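Local structure of endoglucanase (Thermotoga maritima, 2FVG) at residues 59-64 with 218-223; 173-178 with 191-196; 2-7 with 168-173; 244-249 with 299-304. The protein probably acts as an M42-family aminopeptidase that relies on two divalent metal ions per subunit, although it carries the name endoglucanase. All blocks are in the same frame, centred on the assembly; numbering follows the deposited sequence.

Contact 1: residues 59-64 with 218-223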
# COMPACT_ATOMS: atom_id res chain seq x y z
N SER A 59 -9.29 3.68 3.99
CA SER A 59 -7.84 3.78 4.18
C SER A 59 -6.91 2.92 3.30
O SER A 59 -7.31 1.88 2.79
CB SER A 59 -7.50 3.57 5.66
OG SER A 59 -7.73 2.24 6.01
N ALA A 60 -5.66 3.37 3.15
CA ALA A 60 -4.62 2.64 2.42
C ALA A 60 -3.29 2.85 3.16
O ALA A 60 -3.14 3.86 3.84
CB ALA A 60 -4.54 3.13 0.99
N HIS A 61 -2.35 1.92 3.02
CA HIS A 61 -1.05 2.02 3.71
C HIS A 61 0.03 2.55 2.79
O HIS A 61 0.16 2.11 1.65
CB HIS A 61 -0.60 0.65 4.21
CG HIS A 61 -1.75 -0.24 4.54
ND1 HIS A 61 -2.69 0.08 5.50
CD2 HIS A 61 -2.12 -1.44 4.04
CE1 HIS A 61 -3.59 -0.89 5.58
NE2 HIS A 61 -3.26 -1.83 4.70
N MSE A 62 0.80 3.48 3.32
CA MSE A 62 1.88 4.09 2.59
C MSE A 62 3.19 3.35 2.67
O MSE A 62 4.06 3.57 1.83
CB MSE A 62 2.12 5.50 3.12
CG MSE A 62 0.98 6.43 2.83
SE MSE A 62 1.43 8.30 3.34
CE MSE A 62 1.50 8.14 5.33
N ASP A 63 3.35 2.49 3.67
CA ASP A 63 4.63 1.82 3.89
C ASP A 63 4.90 0.59 3.02
O ASP A 63 3.97 -0.05 2.52
CB ASP A 63 4.87 1.50 5.39
CG ASP A 63 3.84 0.54 5.98
OD1 ASP A 63 2.62 0.68 5.66
OD2 ASP A 63 4.26 -0.32 6.80
N GLU A 64 6.19 0.27 2.87
CA GLU A 64 6.61 -0.90 2.11
C GLU A 64 7.69 -1.65 2.90
O GLU A 64 8.24 -1.12 3.86
CB GLU A 64 7.12 -0.46 0.72
CG GLU A 64 8.42 0.35 0.78
CD GLU A 64 8.86 0.91 -0.58
OE1 GLU A 64 9.15 0.12 -1.51
OE2 GLU A 64 8.95 2.14 -0.69
N VAL A 218 -11.30 -0.75 3.92
CA VAL A 218 -9.85 -0.84 3.78
C VAL A 218 -9.54 -1.26 2.33
O VAL A 218 -10.09 -2.24 1.82
CB VAL A 218 -9.24 -1.86 4.81
CG1 VAL A 218 -7.75 -1.87 4.72
CG2 VAL A 218 -9.67 -1.48 6.22
N VAL A 219 -8.74 -0.46 1.63
CA VAL A 219 -8.33 -0.71 0.26
C VAL A 219 -6.92 -1.31 0.29
O VAL A 219 -5.95 -0.63 0.66
CB VAL A 219 -8.36 0.58 -0.58
CG1 VAL A 219 -7.97 0.31 -2.04
CG2 VAL A 219 -9.81 1.17 -0.56
N GLU A 220 -6.82 -2.59 -0.04
CA GLU A 220 -5.54 -3.28 -0.06
C GLU A 220 -5.24 -3.86 -1.43
O GLU A 220 -6.03 -3.73 -2.39
CB GLU A 220 -5.52 -4.39 0.99
CG GLU A 220 -5.56 -3.83 2.41
CD GLU A 220 -5.43 -4.89 3.48
OE1 GLU A 220 -5.63 -6.09 3.17
OE2 GLU A 220 -5.14 -4.50 4.65
N THR A 221 -4.06 -4.46 -1.52
CA THR A 221 -3.58 -5.18 -2.68
C THR A 221 -3.29 -6.58 -2.15
O THR A 221 -2.75 -6.72 -1.05
CB THR A 221 -2.35 -4.49 -3.30
OG1 THR A 221 -2.72 -3.16 -3.68
CG2 THR A 221 -1.89 -5.22 -4.56
N THR A 222 -3.76 -7.60 -2.85
CA THR A 222 -3.57 -8.98 -2.39
C THR A 222 -2.67 -9.65 -3.43
O THR A 222 -3.04 -9.70 -4.60
CB THR A 222 -4.93 -9.74 -2.21
OG1 THR A 222 -4.69 -11.09 -1.82
CG2 THR A 222 -5.76 -9.74 -3.51
N THR A 223 -1.50 -10.14 -3.02
CA THR A 223 -0.55 -10.68 -3.97
C THR A 223 -0.44 -12.20 -3.96
O THR A 223 -0.18 -12.81 -2.93
CB THR A 223 0.90 -10.05 -3.81
OG1 THR A 223 0.83 -8.61 -3.72
CG2 THR A 223 1.78 -10.43 -5.00
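The backbone link is a parallel bridge between S59 and V218: V219 N donates to S59 O at 3.0 Å, the only main-chain hydrogen bond between the two segments. The strands draw apart past A60, so further along only side chains span the gap. V219 CB lies 3.8 Å from S59 O, and on the face carrying S59 and V218 the atoms S59 OG and V218 CG2 are 4.2 Å apart; S59 OG is bonded elsewhere, to Y293 OH. On the other face A60 and V219 both rest on L175 of helix 166-180. These are neighbouring strands, 55-61 and 215-224, of the large mixed sheet, and here they bring together H61 and E220, both predicted to bind the first zinc ion. The polar contact is a histidine-carboxylate hydrogen bond, H61 NE2 to E220 OE2 at 3.3 Å and nearly straight (167°). OE2 lies in the ring plane; the N-H reaches it on its anti side, from clearly outside the carboxylate plane, and ring and carboxylate planes are turned 64° apart. E220 spans the distance because its chain is extended beyond CG (chi2 -175°). T194 OG1 holds the second ring nitrogen, H61 ND1, so the imidazole is gripped at both nitrogens. Shortening E220 to an alanine removes the carboxylate, which would probably leave H61 NE2 without this acceptor and the ring freer to turn.

Contact 2: residues 173-178 with 191-196; sequences SVLIDV and FVFTVQ
L175 of helix 166-180 packs against F191 and F193 of strand 187-194, one helix-on-sheet layer of the alpha/beta domain typical of these zinc exopeptidases. The helix and strand segments run roughly antiparallel, their axes 9.7 Å apart at 153°. The tight part is L175 on F193. Their side chains lie alongside each other, pointing opposite ways, with L175 CB 3.6 Å from F193 CZ at the ring's far end. L175 CD1 comes over the ring as an off-centre CH-pi contact, 4.3 Å from the centroid of F193. With CG beside the backbone N (chi1 -60°), the branched end of L175 reaches along the sheet, where it also touches V58 and A60. I176 CG1 adds a contact of 4.2 Å to F193 CE2, and I24 and I28 of helix 18-28 also pack on this ring. Were F193 replaced by an alanine, the space its ring fills between helices 166-180 and 18-28 would probably open, and L175 and I176 would lose their aromatic partner. Packing is looser at F191: L175 CD2 stands at the ring edge, near its plane, and V178 CG1 reaches only to 4.3 Å from F191 CE2. Past T194 the chain moves off from the helix toward Q196, which is exposed to solvent. V192 points away from the helix and its side chain touches L57 and S59, yet its carbonyl still meets the helix, with V192 O 4.1 Å from L175 CD1.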
# COMPACT_ATOMS: atom_id res chain seq x y z
N SER A 173 -2.96 5.00 -4.60
CA SER A 173 -3.22 5.58 -5.92
C SER A 173 -4.73 5.59 -6.22
O SER A 173 -5.27 6.56 -6.77
CB SER A 173 -2.43 4.77 -6.96
OG SER A 173 -2.67 5.24 -8.27
N VAL A 174 -5.40 4.51 -5.84
CA VAL A 174 -6.84 4.39 -6.00
C VAL A 174 -7.55 5.53 -5.28
O VAL A 174 -8.45 6.14 -5.84
CB VAL A 174 -7.40 3.04 -5.48
CG1 VAL A 174 -8.93 3.02 -5.54
CG2 VAL A 174 -6.86 1.90 -6.30
N LEU A 175 -7.14 5.82 -4.04
CA LEU A 175 -7.74 6.88 -3.22
C LEU A 175 -7.52 8.24 -3.83
O LEU A 175 -8.45 9.03 -3.90
CB LEU A 175 -7.21 6.86 -1.80
CG LEU A 175 -7.43 5.57 -0.99
CD1 LEU A 175 -7.24 5.86 0.47
CD2 LEU A 175 -8.81 5.00 -1.22
N ILE A 176 -6.29 8.50 -4.26
CA ILE A 176 -5.94 9.74 -4.95
C ILE A 176 -6.76 9.90 -6.23
O ILE A 176 -7.20 11.01 -6.54
CB ILE A 176 -4.46 9.79 -5.30
CG1 ILE A 176 -3.61 9.71 -4.04
CG2 ILE A 176 -4.12 11.08 -6.05
CD1 ILE A 176 -2.11 9.66 -4.32
N ASP A 177 -6.97 8.81 -6.97
CA ASP A 177 -7.74 8.86 -8.23
C ASP A 177 -9.23 9.09 -7.98
O ASP A 177 -9.90 9.72 -8.80
CB ASP A 177 -7.55 7.61 -9.10
CG ASP A 177 -6.18 7.57 -9.81
OD1 ASP A 177 -5.33 8.47 -9.59
OD2 ASP A 177 -5.97 6.63 -10.60
N VAL A 178 -9.75 8.54 -6.89
CA VAL A 178 -11.16 8.75 -6.54
C VAL A 178 -11.33 10.24 -6.28
O VAL A 178 -12.27 10.86 -6.78
CB VAL A 178 -11.59 7.91 -5.32
CG1 VAL A 178 -12.98 8.34 -4.81
CG2 VAL A 178 -11.58 6.43 -5.68
N PHE A 191 -10.33 10.06 3.99
CA PHE A 191 -9.40 9.23 3.23
C PHE A 191 -8.12 9.23 4.05
O PHE A 191 -7.49 10.27 4.25
CB PHE A 191 -9.19 9.79 1.83
CG PHE A 191 -10.42 9.71 0.97
CD1 PHE A 191 -11.40 10.68 1.04
CD2 PHE A 191 -10.61 8.61 0.12
CE1 PHE A 191 -12.55 10.58 0.25
CE2 PHE A 191 -11.74 8.52 -0.67
CZ PHE A 191 -12.71 9.50 -0.61
N VAL A 192 -7.75 8.06 4.55
CA VAL A 192 -6.57 7.98 5.41
C VAL A 192 -5.44 7.19 4.77
O VAL A 192 -5.66 6.11 4.22
CB VAL A 192 -6.96 7.44 6.82
CG1 VAL A 192 -5.74 7.42 7.77
CG2 VAL A 192 -8.05 8.34 7.43
N PHE A 193 -4.21 7.71 4.86
CA PHE A 193 -3.04 7.08 4.27
C PHE A 193 -2.16 6.80 5.48
O PHE A 193 -1.64 7.73 6.12
CB PHE A 193 -2.38 8.01 3.25
CG PHE A 193 -3.31 8.43 2.12
CD1 PHE A 193 -4.21 9.47 2.29
CD2 PHE A 193 -3.28 7.75 0.90
CE1 PHE A 193 -5.12 9.84 1.22
CE2 PHE A 193 -4.18 8.11 -0.17
CZ PHE A 193 -5.08 9.15 0.01
N THR A 194 -2.00 5.53 5.80
CA THR A 194 -1.42 5.16 7.07
C THR A 194 0.06 4.86 7.04
O THR A 194 0.66 4.62 5.99
CB THR A 194 -2.17 3.94 7.66
OG1 THR A 194 -1.90 2.79 6.87
CG2 THR A 194 -3.67 4.18 7.68
N VAL A 195 0.62 4.80 8.23
CA VAL A 195 2.02 4.56 8.39
C VAL A 195 2.16 3.39 9.37
O VAL A 195 1.19 3.01 10.01
CB VAL A 195 2.67 5.82 9.04
CG1 VAL A 195 2.56 7.02 8.13
CG2 VAL A 195 2.08 6.13 10.45
N GLN A 196 3.35 2.81 9.47
CA GLN A 196 3.57 1.86 10.56
C GLN A 196 3.95 2.66 11.81
O GLN A 196 4.85 3.51 11.78
CB GLN A 196 4.66 0.83 10.23
CG GLN A 196 5.11 0.02 11.46
CD GLN A 196 5.80 -1.28 11.11
OE1 GLN A 196 7.01 -1.43 11.33
NE2 GLN A 196 5.05 -2.21 10.51

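Contact 3: residues 2-7 with 168-173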
# COMPACT_ATOMS: atom_id res chain seq x y z
N MSE A 2 -2.93 9.76 -13.13
CA MSE A 2 -2.63 8.72 -12.17
C MSE A 2 -1.15 8.73 -11.85
O MSE A 2 -0.31 8.95 -12.72
CB MSE A 2 -3.04 7.35 -12.68
CG MSE A 2 -2.68 6.27 -11.72
SE MSE A 2 -2.84 4.52 -12.48
CE MSE A 2 -1.53 4.72 -14.03
N TYR A 3 -0.84 8.44 -10.59
CA TYR A 3 0.51 8.52 -10.09
C TYR A 3 1.05 7.20 -9.62
O TYR A 3 1.98 7.18 -8.80
CB TYR A 3 0.54 9.52 -8.94
CG TYR A 3 -0.12 10.81 -9.32
CD1 TYR A 3 0.52 11.70 -10.19
CD2 TYR A 3 -1.38 11.11 -8.86
CE1 TYR A 3 -0.09 12.87 -10.56
CE2 TYR A 3 -2.01 12.29 -9.23
CZ TYR A 3 -1.34 13.16 -10.08
OH TYR A 3 -1.95 14.33 -10.45
N LEU A 4 0.49 6.11 -10.12
CA LEU A 4 0.98 4.81 -9.72
C LEU A 4 2.46 4.67 -10.00
O LEU A 4 3.18 4.13 -9.19
CB LEU A 4 0.22 3.69 -10.39
CG LEU A 4 0.54 2.29 -9.86
CD1 LEU A 4 0.31 2.23 -8.37
CD2 LEU A 4 -0.37 1.32 -10.54
N LYS A 5 2.92 5.17 -11.14
CA LYS A 5 4.35 5.08 -11.46
C LYS A 5 5.18 5.77 -10.39
O LYS A 5 6.16 5.19 -9.90
CB LYS A 5 4.65 5.68 -12.84
CG LYS A 5 6.14 5.73 -13.17
CD LYS A 5 6.40 6.29 -14.57
N GLU A 6 4.83 6.99 -10.00
CA GLU A 6 5.65 7.64 -8.96
C GLU A 6 5.48 6.96 -7.60
O GLU A 6 6.46 6.76 -6.90
CB GLU A 6 5.38 9.15 -8.81
CG GLU A 6 5.67 10.05 -10.03
CD GLU A 6 4.55 10.09 -11.07
OE1 GLU A 6 3.87 9.06 -11.32
OE2 GLU A 6 4.35 11.17 -11.67
N LEU A 7 4.24 6.61 -7.25
CA LEU A 7 3.96 5.96 -5.97
C LEU A 7 4.73 4.68 -5.82
O LEU A 7 5.42 4.47 -4.82
CB LEU A 7 2.45 5.76 -5.77
CG LEU A 7 1.80 7.09 -5.41
CD1 LEU A 7 0.31 7.01 -5.52
CD2 LEU A 7 2.24 7.57 -3.98
N ASP A 168 1.21 -1.35 -0.53
CA ASP A 168 -0.14 -0.91 -0.94
C ASP A 168 -0.15 0.44 -1.69
O ASP A 168 -1.11 1.24 -1.60
CB ASP A 168 -1.05 -0.86 0.31
CG ASP A 168 -2.54 -0.81 -0.03
OD1 ASP A 168 -2.92 -1.22 -1.15
OD2 ASP A 168 -3.33 -0.35 0.84
N ARG A 169 0.89 0.70 -2.48
CA ARG A 169 0.90 1.94 -3.25
C ARG A 169 -0.22 1.96 -4.29
O ARG A 169 -0.65 3.04 -4.69
CB ARG A 169 2.29 2.23 -3.86
CG ARG A 169 3.44 2.28 -2.79
CD ARG A 169 3.58 3.63 -2.00
NE ARG A 169 4.46 3.47 -0.83
CZ ARG A 169 5.79 3.45 -0.88
NH1 ARG A 169 6.43 3.57 -2.04
NH2 ARG A 169 6.48 3.30 0.23
N ALA A 170 -0.74 0.79 -4.72
CA ALA A 170 -1.88 0.82 -5.68
C ALA A 170 -3.13 1.29 -4.94
O ALA A 170 -3.96 1.99 -5.50
CB ALA A 170 -2.12 -0.56 -6.32
N GLY A 171 -3.28 0.87 -3.68
CA GLY A 171 -4.40 1.29 -2.84
C GLY A 171 -4.38 2.80 -2.62
O GLY A 171 -5.43 3.46 -2.72
N CYS A 172 -3.20 3.36 -2.36
CA CYS A 172 -3.02 4.82 -2.19
C CYS A 172 -3.40 5.55 -3.47
O CYS A 172 -4.08 6.58 -3.44
CB CYS A 172 -1.57 5.18 -1.89
SG CYS A 172 -0.91 4.65 -0.30
N SER A 173 -2.96 5.00 -4.60
CA SER A 173 -3.22 5.58 -5.92
C SER A 173 -4.73 5.59 -6.22
O SER A 173 -5.27 6.56 -6.77
CB SER A 173 -2.43 4.77 -6.96
OG SER A 173 -2.67 5.24 -8.27
O HOH W 1 -2.96 8.06 -8.74
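R169 lies along the last carbonyl of segment 2-7, and each part of its side chain has a neighbour. R169 CB starts against L7 CB at 4.0 Å. CG and CD follow the backbone of L7, R169 CD coming within 3.5 Å of L7 O, and the bend at chi2 (-81°) curls the chain round L7 O, so that CG, CD and NH1 all stay close to it. NE donates to M62 O. NH1 donates to L7 O at 3.1 Å, with L7 O at the edge of the guanidinium and close to its plane; the N-H is fairly straight (158°) and approaches nearly along the C=O axis. NH1 also bonds M10 O, and NH2 forms a salt bridge with E64 OE2, so the buried group is held flat from several sides. Beside it the leucines fill the groove between the helices: L7 CD1 reaches S173 CB at 3.8 Å, and L4 CD1 reaches A170 CA at 3.7 Å. L4 gets there with CG anti to the backbone N (chi1 -171°). At the other end a water bridges the segments, accepting from Y3 N at 2.8 Å and lying 2.9 Å from S173 OG, a hydroxyl also bonded to Y319 OH. The arginine thus ties down carbonyls at the C-terminal end of helix 4-9, while its own helix 166-180 carries D167, predicted to bind both zinc ions, in its first turn. The cis peptide bond before D168 recurs after the metal-bridging aspartate in related two-zinc exopeptidases.

Contact 4: residues 244-249 with 299-304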
# COMPACT_ATOMS: atom_id res chain seq x y z
N ALA A 244 -11.20 -7.91 -5.46
CA ALA A 244 -11.57 -9.01 -4.56
C ALA A 244 -12.29 -8.45 -3.35
O ALA A 244 -11.82 -7.49 -2.75
CB ALA A 244 -10.30 -9.77 -4.07
N ILE A 245 -13.42 -9.06 -2.97
CA ILE A 245 -14.21 -8.61 -1.82
C ILE A 245 -13.96 -9.63 -0.70
O ILE A 245 -14.27 -10.81 -0.85
CB ILE A 245 -15.70 -8.42 -2.24
CG1 ILE A 245 -15.78 -7.43 -3.41
CG2 ILE A 245 -16.55 -7.85 -1.10
CD1 ILE A 245 -17.16 -7.29 -3.99
N THR A 246 -13.32 -9.19 0.38
CA THR A 246 -13.02 -10.07 1.49
C THR A 246 -14.26 -10.45 2.29
O THR A 246 -15.09 -9.60 2.63
CB THR A 246 -11.95 -9.44 2.41
OG1 THR A 246 -10.77 -9.20 1.64
CG2 THR A 246 -11.59 -10.34 3.55
N PHE A 247 -14.39 -11.74 2.59
CA PHE A 247 -15.52 -12.25 3.38
C PHE A 247 -15.14 -12.37 4.87
O PHE A 247 -15.95 -12.07 5.74
CB PHE A 247 -16.01 -13.59 2.81
CG PHE A 247 -17.15 -14.21 3.59
CD1 PHE A 247 -18.47 -13.84 3.35
CD2 PHE A 247 -16.90 -15.18 4.55
CE1 PHE A 247 -19.51 -14.41 4.07
CE2 PHE A 247 -17.95 -15.77 5.27
CZ PHE A 247 -19.25 -15.38 5.03
N TYR A 248 -13.92 -12.82 5.13
CA TYR A 248 -13.40 -12.96 6.47
C TYR A 248 -11.96 -12.46 6.46
O TYR A 248 -11.20 -12.80 5.55
CB TYR A 248 -13.42 -14.44 6.88
CG TYR A 248 -12.59 -14.77 8.11
CD1 TYR A 248 -13.12 -14.61 9.40
CD2 TYR A 248 -11.28 -15.25 7.99
CE1 TYR A 248 -12.35 -14.92 10.53
CE2 TYR A 248 -10.51 -15.56 9.11
CZ TYR A 248 -11.05 -15.40 10.37
OH TYR A 248 -10.28 -15.72 11.48
N HIS A 249 -11.58 -11.69 7.49
CA HIS A 249 -10.25 -11.11 7.54
C HIS A 249 -9.51 -11.35 8.86
O HIS A 249 -8.28 -11.24 8.89
CB HIS A 249 -10.34 -9.61 7.25
CG HIS A 249 -9.04 -8.98 6.86
ND1 HIS A 249 -8.06 -8.65 7.77
CD2 HIS A 249 -8.57 -8.59 5.65
CE1 HIS A 249 -7.04 -8.09 7.13
NE2 HIS A 249 -7.33 -8.04 5.84
N VAL A 299 -13.32 -4.92 3.30
CA VAL A 299 -11.99 -4.90 2.70
C VAL A 299 -12.16 -5.19 1.21
O VAL A 299 -12.86 -6.13 0.82
CB VAL A 299 -11.03 -5.95 3.32
CG1 VAL A 299 -9.64 -5.85 2.70
CG2 VAL A 299 -10.94 -5.78 4.83
N ILE A 300 -11.54 -4.34 0.40
CA ILE A 300 -11.53 -4.47 -1.05
C ILE A 300 -10.07 -4.49 -1.53
O ILE A 300 -9.26 -3.64 -1.13
CB ILE A 300 -12.31 -3.32 -1.68
CG1 ILE A 300 -13.78 -3.42 -1.24
CG2 ILE A 300 -12.27 -3.40 -3.19
CD1 ILE A 300 -14.59 -2.20 -1.55
N SER A 301 -9.73 -5.47 -2.35
CA SER A 301 -8.35 -5.59 -2.80
C SER A 301 -8.19 -5.66 -4.31
O SER A 301 -8.97 -6.32 -5.02
CB SER A 301 -7.73 -6.87 -2.21
OG SER A 301 -7.83 -6.88 -0.81
N THR A 302 -7.17 -4.97 -4.79
CA THR A 302 -6.74 -5.08 -6.17
C THR A 302 -5.84 -6.33 -6.22
O THR A 302 -4.91 -6.47 -5.42
CB THR A 302 -5.95 -3.83 -6.62
OG1 THR A 302 -6.80 -2.69 -6.48
CG2 THR A 302 -5.52 -3.93 -8.11
N PRO A 303 -6.12 -7.28 -7.13
CA PRO A 303 -5.25 -8.46 -7.25
C PRO A 303 -3.86 -8.07 -7.79
O PRO A 303 -3.75 -7.13 -8.57
CB PRO A 303 -5.96 -9.33 -8.31
CG PRO A 303 -7.35 -8.80 -8.39
CD PRO A 303 -7.25 -7.33 -8.07
N ALA A 304 -2.83 -8.78 -7.35
CA ALA A 304 -1.47 -8.59 -7.85
C ALA A 304 -0.88 -9.99 -7.92
O ALA A 304 -1.35 -10.88 -7.23
CB ALA A 304 -0.66 -7.72 -6.87
O HOH W 2 -10.19 -8.08 -0.46
O HOH W 3 -15.34 -6.90 2.37
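V299 wedges between T246 and H249: V299 CB is 3.7 Å from T246 CB, while V299 CG2 meets H249 CD2 at 3.8 Å. The valine crosses H249 at about a right angle, and its methyl comes to the ring obliquely. V299 CG1, anti to the backbone N (chi1 -177°), faces T246 OG1. The imidazole of H249 lies against E220, a predicted zinc ligand, and its ring also meets that of Y252. Behind these side chains the strands pair antiparallel. A244 and S301 form a hydrogen-bonded pair, A244 N to S301 O at 2.8 Å and S301 N to A244 O at 2.9 Å, both in the carbonyl plane. Next comes the non-hydrogen-bonded pair I245 and I300, whose side chains enter the layer of helices 256-268 and 316-332; between the strands themselves, I300 CA gives a C-H...O contact of 3.5 Å to A244 O. T246 N then donates to V299 O at 3.1 Å, the donor tilted 28° from the carbonyl plane. As regular pairing ends, one water continues it: it donates to T246 O at 2.7 Å and accepts from V299 N. A second water donates to A244 O and lies 2.7 Å from S301 OG. Strand 244-245, paired with strand 274-275 on its other flank, thereby extends the large mixed sheet beyond strand 297-306. The pairing thus rests on main-chain bonds, and two waters satisfy further backbone groups, one of them with the hydroxyl of S301, inside a buried contact.

Contacts 1, 2 and 4 all reach the large mixed sheet, and contact 3 packs helix 4-9 onto helix 166-180, which contact 2 sets against that sheet. Contact 1 is central: its centre lies about 8 Å from that of contact 2, 10 Å from contact 3 and 11 Å from contact 4. Strand 55-61 pairs with strand 187-194 through A60 O and T194 N (2.8 Å), while strand 215-224 pairs with strand 297-306 through E220 N and I300 O (2.9 Å). Contacts 2 and 3 share S173. The predicted zinc site lies at contact 1, with the side chain of H61 about 5 Å from that of D167 and about 9 Å from that of E197, the predicted proton acceptor.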